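Local coordinates for protein Abbfa_003403 (Acinetobacter baumannii, PDB 4ZXH) that probably builds a peptide as a four-domain nonribosomal peptide synthetase, joining condensation, adenylation, phosphopantetheinylated carrier and thioesterase domains in one chain, at residues F876-I890 / N927-F941. Residues are numbered along the deposited sequence; the frame is centred on the assembly and turned at random.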
loop_
_atom_site.group_PDB
_atom_site.type_symbol
_atom_site.label_atom_id
_atom_site.label_comp_id
_atom_site.label_asym_id
_atom_site.label_seq_id
_atom_site.Cartn_x
_atom_site.Cartn_y
_atom_site.Cartn_z
ATOM N N PHE A 876 4.067 -13.338 0.920
ATOM C CA PHE A 876 2.702 -12.841 1.121
ATOM C C PHE A 876 2.024 -12.663 -0.225
ATOM O O PHE A 876 2.674 -12.747 -1.255
ATOM C CB PHE A 876 2.690 -11.514 1.887
ATOM C CG PHE A 876 3.544 -10.447 1.265
ATOM C CD1 PHE A 876 3.014 -9.562 0.342
ATOM C CD2 PHE A 876 4.887 -10.324 1.614
ATOM C CE1 PHE A 876 3.809 -8.587 -0.218
ATOM C CE2 PHE A 876 5.688 -9.347 1.058
ATOM C CZ PHE A 876 5.155 -8.484 0.143
ATOM N N ARG A 877 0.721 -12.417 -0.229
ATOM C CA ARG A 877 0.015 -12.329 -1.496
ATOM C C ARG A 877 -0.503 -10.909 -1.746
ATOM O O ARG A 877 -0.694 -10.140 -0.814
ATOM C CB ARG A 877 -1.121 -13.350 -1.544
ATOM C CG ARG A 877 -2.193 -13.166 -0.488
ATOM C CD ARG A 877 -3.288 -14.217 -0.654
ATOM N NE ARG A 877 -3.954 -14.085 -1.953
ATOM C CZ ARG A 877 -4.967 -13.260 -2.205
ATOM N NH1 ARG A 877 -5.455 -12.485 -1.239
ATOM N NH2 ARG A 877 -5.491 -13.214 -3.427
ATOM N N ILE A 878 -0.696 -10.572 -3.020
ATOM C CA ILE A 878 -1.075 -9.227 -3.444
ATOM C C ILE A 878 -2.410 -9.273 -4.180
ATOM O O ILE A 878 -2.680 -10.221 -4.913
ATOM C CB ILE A 878 -0.009 -8.592 -4.395
ATOM C CG1 ILE A 878 1.385 -8.597 -3.768
ATOM C CG2 ILE A 878 -0.376 -7.163 -4.761
ATOM C CD1 ILE A 878 1.596 -7.496 -2.788
ATOM N N GLU A 879 -3.242 -8.257 -3.981
ATOM C CA GLU A 879 -4.427 -8.064 -4.805
ATOM C C GLU A 879 -4.108 -7.128 -5.973
ATOM O O GLU A 879 -4.300 -5.910 -5.860
ATOM C CB GLU A 879 -5.573 -7.491 -3.973
ATOM C CG GLU A 879 -6.395 -8.537 -3.276
ATOM C CD GLU A 879 -7.043 -9.505 -4.248
ATOM O OE1 GLU A 879 -7.661 -9.044 -5.234
ATOM O OE2 GLU A 879 -6.930 -10.729 -4.025
ATOM N N LEU A 880 -3.640 -7.689 -7.090
ATOM C CA LEU A 880 -3.129 -6.883 -8.208
ATOM C C LEU A 880 -4.104 -5.790 -8.655
ATOM O O LEU A 880 -3.702 -4.664 -8.941
ATOM C CB LEU A 880 -2.776 -7.788 -9.393
ATOM C CG LEU A 880 -1.622 -8.750 -9.100
ATOM C CD1 LEU A 880 -1.453 -9.786 -10.197
ATOM C CD2 LEU A 880 -0.327 -7.972 -8.870
ATOM N N GLY A 881 -5.388 -6.114 -8.676
ATOM C CA GLY A 881 -6.397 -5.168 -9.121
ATOM C C GLY A 881 -6.511 -3.900 -8.290
ATOM O O GLY A 881 -6.951 -2.869 -8.800
ATOM N N GLU A 882 -6.124 -3.950 -7.017
ATOM C CA GLU A 882 -6.169 -2.736 -6.218
ATOM C C GLU A 882 -5.111 -1.774 -6.723
ATOM O O GLU A 882 -5.351 -0.560 -6.824
ATOM C CB GLU A 882 -5.970 -3.035 -4.747
ATOM C CG GLU A 882 -7.055 -3.921 -4.177
ATOM C CD GLU A 882 -6.823 -4.256 -2.724
ATOM O OE1 GLU A 882 -5.835 -3.744 -2.156
ATOM O OE2 GLU A 882 -7.624 -5.028 -2.154
ATOM N N ILE A 883 -3.944 -2.311 -7.072
ATOM C CA ILE A 883 -2.928 -1.481 -7.707
ATOM C C ILE A 883 -3.444 -0.923 -9.036
ATOM O O ILE A 883 -3.240 0.256 -9.345
ATOM C CB ILE A 883 -1.629 -2.258 -7.946
ATOM C CG1 ILE A 883 -1.258 -3.067 -6.699
ATOM C CG2 ILE A 883 -0.491 -1.318 -8.361
ATOM C CD1 ILE A 883 0.011 -3.897 -6.868
ATOM N N GLU A 884 -4.129 -1.757 -9.818
ATOM C CA GLU A 884 -4.646 -1.322 -11.126
ATOM C C GLU A 884 -5.661 -0.191 -10.990
ATOM O O GLU A 884 -5.643 0.758 -11.778
ATOM C CB GLU A 884 -5.254 -2.504 -11.883
ATOM C CG GLU A 884 -4.204 -3.530 -12.300
ATOM C CD GLU A 884 -4.772 -4.851 -12.796
ATOM O OE1 GLU A 884 -6.013 -5.049 -12.764
ATOM O OE2 GLU A 884 -3.952 -5.704 -13.209
ATOM N N ASN A 885 -6.515 -0.273 -9.968
ATOM C CA ASN A 885 -7.494 0.775 -9.703
ATOM C C ASN A 885 -6.855 2.111 -9.338
ATOM O O ASN A 885 -7.316 3.166 -9.807
ATOM C CB ASN A 885 -8.460 0.340 -8.600
ATOM C CG ASN A 885 -9.543 -0.614 -9.113
ATOM O OD1 ASN A 885 -9.962 -0.537 -10.276
ATOM N ND2 ASN A 885 -9.990 -1.522 -8.251
ATOM N N VAL A 886 -5.795 2.084 -8.527
ATOM C CA VAL A 886 -5.148 3.336 -8.143
ATOM C C VAL A 886 -4.489 3.986 -9.375
ATOM O O VAL A 886 -4.598 5.198 -9.578
ATOM C CB VAL A 886 -4.098 3.145 -7.016
ATOM C CG1 VAL A 886 -3.315 4.412 -6.820
ATOM C CG2 VAL A 886 -4.767 2.775 -5.708
ATOM N N LEU A 887 -3.831 3.180 -10.203
ATOM C CA LEU A 887 -3.232 3.691 -11.428
ATOM C C LEU A 887 -4.275 4.320 -12.364
ATOM O O LEU A 887 -4.065 5.399 -12.897
ATOM C CB LEU A 887 -2.490 2.572 -12.146
ATOM C CG LEU A 887 -1.110 2.218 -11.602
ATOM C CD1 LEU A 887 -0.641 0.873 -12.152
ATOM C CD2 LEU A 887 -0.119 3.292 -11.953
ATOM N N LYS A 888 -5.408 3.655 -12.559
ATOM C CA LYS A 888 -6.426 4.174 -13.472
ATOM C C LYS A 888 -7.004 5.518 -13.026
ATOM O O LYS A 888 -7.635 6.225 -13.806
ATOM C CB LYS A 888 -7.563 3.169 -13.631
ATOM C CG LYS A 888 -7.189 1.886 -14.357
ATOM C CD LYS A 888 -8.425 0.977 -14.468
ATOM C CE LYS A 888 -8.237 -0.182 -15.436
ATOM N NZ LYS A 888 -7.813 -1.464 -14.809
ATOM N N GLN A 889 -6.786 5.877 -11.771
ATOM C CA GLN A 889 -7.382 7.098 -11.229
ATOM C C GLN A 889 -6.497 8.321 -11.469
ATOM O O GLN A 889 -6.921 9.462 -11.234
ATOM C CB GLN A 889 -7.680 6.933 -9.733
ATOM C CG GLN A 889 -9.007 6.251 -9.449
ATOM C CD GLN A 889 -9.221 5.929 -7.973
ATOM O OE1 GLN A 889 -8.284 5.942 -7.165
ATOM N NE2 GLN A 889 -10.469 5.645 -7.618
ATOM N N ILE A 890 -5.268 8.081 -11.925
ATOM C CA ILE A 890 -4.450 9.155 -12.481
ATOM C C ILE A 890 -5.091 9.748 -13.751
ATOM O O ILE A 890 -5.605 9.017 -14.636
ATOM C CB ILE A 890 -3.038 8.681 -12.856
ATOM C CG1 ILE A 890 -2.468 7.701 -11.824
ATOM C CG2 ILE A 890 -2.122 9.876 -13.061
ATOM C CD1 ILE A 890 -2.338 8.265 -10.529
ATOM N N ASN A 927 3.156 9.083 -7.283
ATOM C CA ASN A 927 1.729 9.039 -6.981
ATOM C C ASN A 927 1.322 7.771 -6.231
ATOM O O ASN A 927 0.657 7.842 -5.191
ATOM C CB ASN A 927 0.917 9.161 -8.269
ATOM C CG ASN A 927 -0.563 9.390 -8.014
ATOM O OD1 ASN A 927 -1.312 8.455 -7.720
ATOM N ND2 ASN A 927 -0.997 10.638 -8.146
ATOM N N LEU A 928 1.709 6.613 -6.757
ATOM C CA LEU A 928 1.342 5.364 -6.110
ATOM C C LEU A 928 1.947 5.270 -4.702
ATOM O O LEU A 928 1.326 4.726 -3.788
ATOM C CB LEU A 928 1.774 4.158 -6.945
ATOM C CG LEU A 928 1.251 4.024 -8.377
ATOM C CD1 LEU A 928 1.535 2.626 -8.854
ATOM C CD2 LEU A 928 -0.217 4.323 -8.486
ATOM N N GLN A 929 3.144 5.808 -4.516
ATOM C CA GLN A 929 3.770 5.769 -3.206
ATOM C C GLN A 929 2.925 6.442 -2.118
ATOM O O GLN A 929 2.963 6.028 -0.961
ATOM C CB GLN A 929 5.145 6.411 -3.268
ATOM C CG GLN A 929 6.296 5.416 -3.316
ATOM C CD GLN A 929 7.584 6.066 -3.784
ATOM O OE1 GLN A 929 7.557 7.090 -4.467
ATOM N NE2 GLN A 929 8.717 5.483 -3.410
ATOM N N ILE A 930 2.138 7.444 -2.488
ATOM C CA ILE A 930 1.346 8.148 -1.499
ATOM C C ILE A 930 -0.050 7.498 -1.405
ATOM O O ILE A 930 -0.788 7.732 -0.429
ATOM C CB ILE A 930 1.240 9.693 -1.820
ATOM C CG1 ILE A 930 0.206 10.015 -2.890
ATOM C CG2 ILE A 930 2.605 10.261 -2.254
ATOM C CD1 ILE A 930 -1.014 10.671 -2.305
ATOM N N HIS A 931 -0.396 6.644 -2.371
ATOM C CA HIS A 931 -1.748 6.042 -2.409
ATOM C C HIS A 931 -1.822 4.535 -2.116
ATOM O O HIS A 931 -2.900 3.980 -1.883
ATOM C CB HIS A 931 -2.400 6.309 -3.764
ATOM C CG HIS A 931 -2.796 7.737 -3.963
ATOM N ND1 HIS A 931 -3.740 8.366 -3.176
ATOM C CD2 HIS A 931 -2.362 8.667 -4.847
ATOM C CE1 HIS A 931 -3.876 9.618 -3.575
ATOM N NE2 HIS A 931 -3.052 9.827 -4.588
ATOM N N LEU A 932 -0.671 3.880 -2.120
ATOM C CA LEU A 932 -0.603 2.456 -1.878
ATOM C C LEU A 932 0.238 2.116 -0.656
ATOM O O LEU A 932 1.129 2.885 -0.280
ATOM C CB LEU A 932 -0.040 1.773 -3.109
ATOM C CG LEU A 932 -1.036 1.712 -4.261
ATOM C CD1 LEU A 932 -0.390 1.082 -5.466
ATOM C CD2 LEU A 932 -2.241 0.895 -3.831
ATOM N N PRO A 933 -0.048 0.969 -0.022
ATOM C CA PRO A 933 0.916 0.444 0.951
ATOM C C PRO A 933 2.221 0.217 0.232
ATOM O O PRO A 933 2.194 -0.075 -0.965
ATOM C CB PRO A 933 0.301 -0.878 1.411
ATOM C CG PRO A 933 -1.135 -0.735 1.125
ATOM C CD PRO A 933 -1.276 0.166 -0.078
ATOM N N ALA A 934 3.334 0.340 0.940
ATOM C CA ALA A 934 4.644 0.248 0.322
ATOM C C ALA A 934 4.843 -1.074 -0.407
ATOM O O ALA A 934 5.464 -1.111 -1.467
ATOM C CB ALA A 934 5.715 0.440 1.353
ATOM N N TYR A 935 4.315 -2.161 0.143
ATOM C CA TYR A 935 4.548 -3.456 -0.476
ATOM C C TYR A 935 3.759 -3.621 -1.770
ATOM O O TYR A 935 4.012 -4.547 -2.526
ATOM C CB TYR A 935 4.229 -4.605 0.496
ATOM C CG TYR A 935 2.788 -4.746 0.939
ATOM C CD1 TYR A 935 2.331 -4.132 2.108
ATOM C CD2 TYR A 935 1.890 -5.529 0.214
ATOM C CE1 TYR A 935 1.011 -4.276 2.532
ATOM C CE2 TYR A 935 0.570 -5.676 0.631
ATOM C CZ TYR A 935 0.137 -5.048 1.790
ATOM O OH TYR A 935 -1.174 -5.192 2.192
ATOM N N MET A 936 2.828 -2.712 -2.047
ATOM C CA MET A 936 2.065 -2.791 -3.288
ATOM C C MET A 936 2.541 -1.804 -4.378
ATOM O O MET A 936 1.887 -1.642 -5.413
ATOM C CB MET A 936 0.580 -2.589 -2.977
ATOM C CG MET A 936 0.030 -3.748 -2.163
ATOM S SD MET A 936 -1.653 -3.589 -1.556
ATOM C CE MET A 936 -2.571 -3.752 -3.086
ATOM N N VAL A 937 3.682 -1.157 -4.150
ATOM C CA VAL A 937 4.223 -0.217 -5.126
ATOM C C VAL A 937 5.166 -0.905 -6.099
ATOM O O VAL A 937 6.198 -1.431 -5.678
ATOM C CB VAL A 937 4.991 0.918 -4.460
ATOM C CG1 VAL A 937 5.642 1.802 -5.536
ATOM C CG2 VAL A 937 4.074 1.712 -3.559
ATOM N N PRO A 938 4.818 -0.900 -7.401
ATOM C CA PRO A 938 5.571 -1.623 -8.438
ATOM C C PRO A 938 7.027 -1.212 -8.514
ATOM O O PRO A 938 7.359 -0.056 -8.258
ATOM C CB PRO A 938 4.834 -1.251 -9.728
ATOM C CG PRO A 938 3.446 -1.016 -9.287
ATOM C CD PRO A 938 3.579 -0.325 -7.945
ATOM N N SER A 939 7.882 -2.167 -8.858
ATOM C CA SER A 939 9.307 -1.906 -9.031
ATOM C C SER A 939 9.635 -1.459 -10.462
ATOM O O SER A 939 10.752 -1.030 -10.714
ATOM C CB SER A 939 10.126 -3.147 -8.697
ATOM O OG SER A 939 9.638 -3.778 -7.532
ATOM N N ALA A 940 8.671 -1.564 -11.385
ATOM C CA ALA A 940 8.895 -1.188 -12.786
ATOM C C ALA A 940 7.623 -0.693 -13.484
ATOM O O ALA A 940 6.524 -1.179 -13.233
ATOM C CB ALA A 940 9.493 -2.351 -13.552
ATOM N N PHE A 941 7.799 0.297 -14.350
ATOM C CA PHE A 941 6.705 0.929 -15.082
ATOM C C PHE A 941 7.058 0.932 -16.551
ATOM O O PHE A 941 8.140 1.359 -16.930
ATOM C CB PHE A 941 6.463 2.356 -14.590
ATOM C CG PHE A 941 5.982 2.430 -13.166
ATOM C CD1 PHE A 941 4.631 2.609 -12.884
ATOM C CD2 PHE A 941 6.880 2.309 -12.105
ATOM C CE1 PHE A 941 4.181 2.674 -11.559
ATOM C CE2 PHE A 941 6.439 2.363 -10.777
ATOM C CZ PHE A 941 5.086 2.547 -10.503
#
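In the small C-terminal subdomain of the adenylation domain, helix 880-888 packs against the C-terminal part of helix 921-931 and the turn that follows it, with Ile-883 and Val-886 meeting Leu-928, Leu-932 and Met-936. The axes of the two helical segments stand 10.4 Å apart at 122°. Valine, isoleucine and leucine suit this seam because each has a branched apolar side chain that can meet two neighbours at once. Val-886 straddles it: CG1, anti to the backbone N, lies 3.5 Å from Leu-928 CD2, while the side chains of Val-886 and Leu-932 pass in opposite directions, CG2 lying 3.7 Å from Leu-932 CD2. One turn earlier, the side chains of Ile-883 and Leu-932 cross at about a right angle, and Ile-883 CG2 also meets the ring of Pro-938. Leu-887 CD2 sits 3.6 Å from Leu-928 CD1.

This is the alpha/beta subdomain of the ANL adenylating enzymes, a family in which it swings between catalytic states. Here Ile-883 and Leu-887 also rest on strands 893-903 and 907-916, the sheet that segment 927-941 itself enters through strand 940-943.

The unbranched chain of Met-936 can bend to lie along the N-terminal turn of the helix. It is extended to SD and then bent (chi3 71°), bringing CE to 3.9 Å from Ile-883 CG1 and beside the carboxylate of Glu-882. Beyond it, Ile-878 CD1 reaches the edge of the Tyr-935 ring, 3.6 Å from CD2. The Phe-876 ring approaches the same tyrosine obliquely, planes at 80°. The hydroxyl of Tyr-935 is hydrogen-bonded to Arg-221, and its backbone N to Asp-347, linking this turn to the condensation domain.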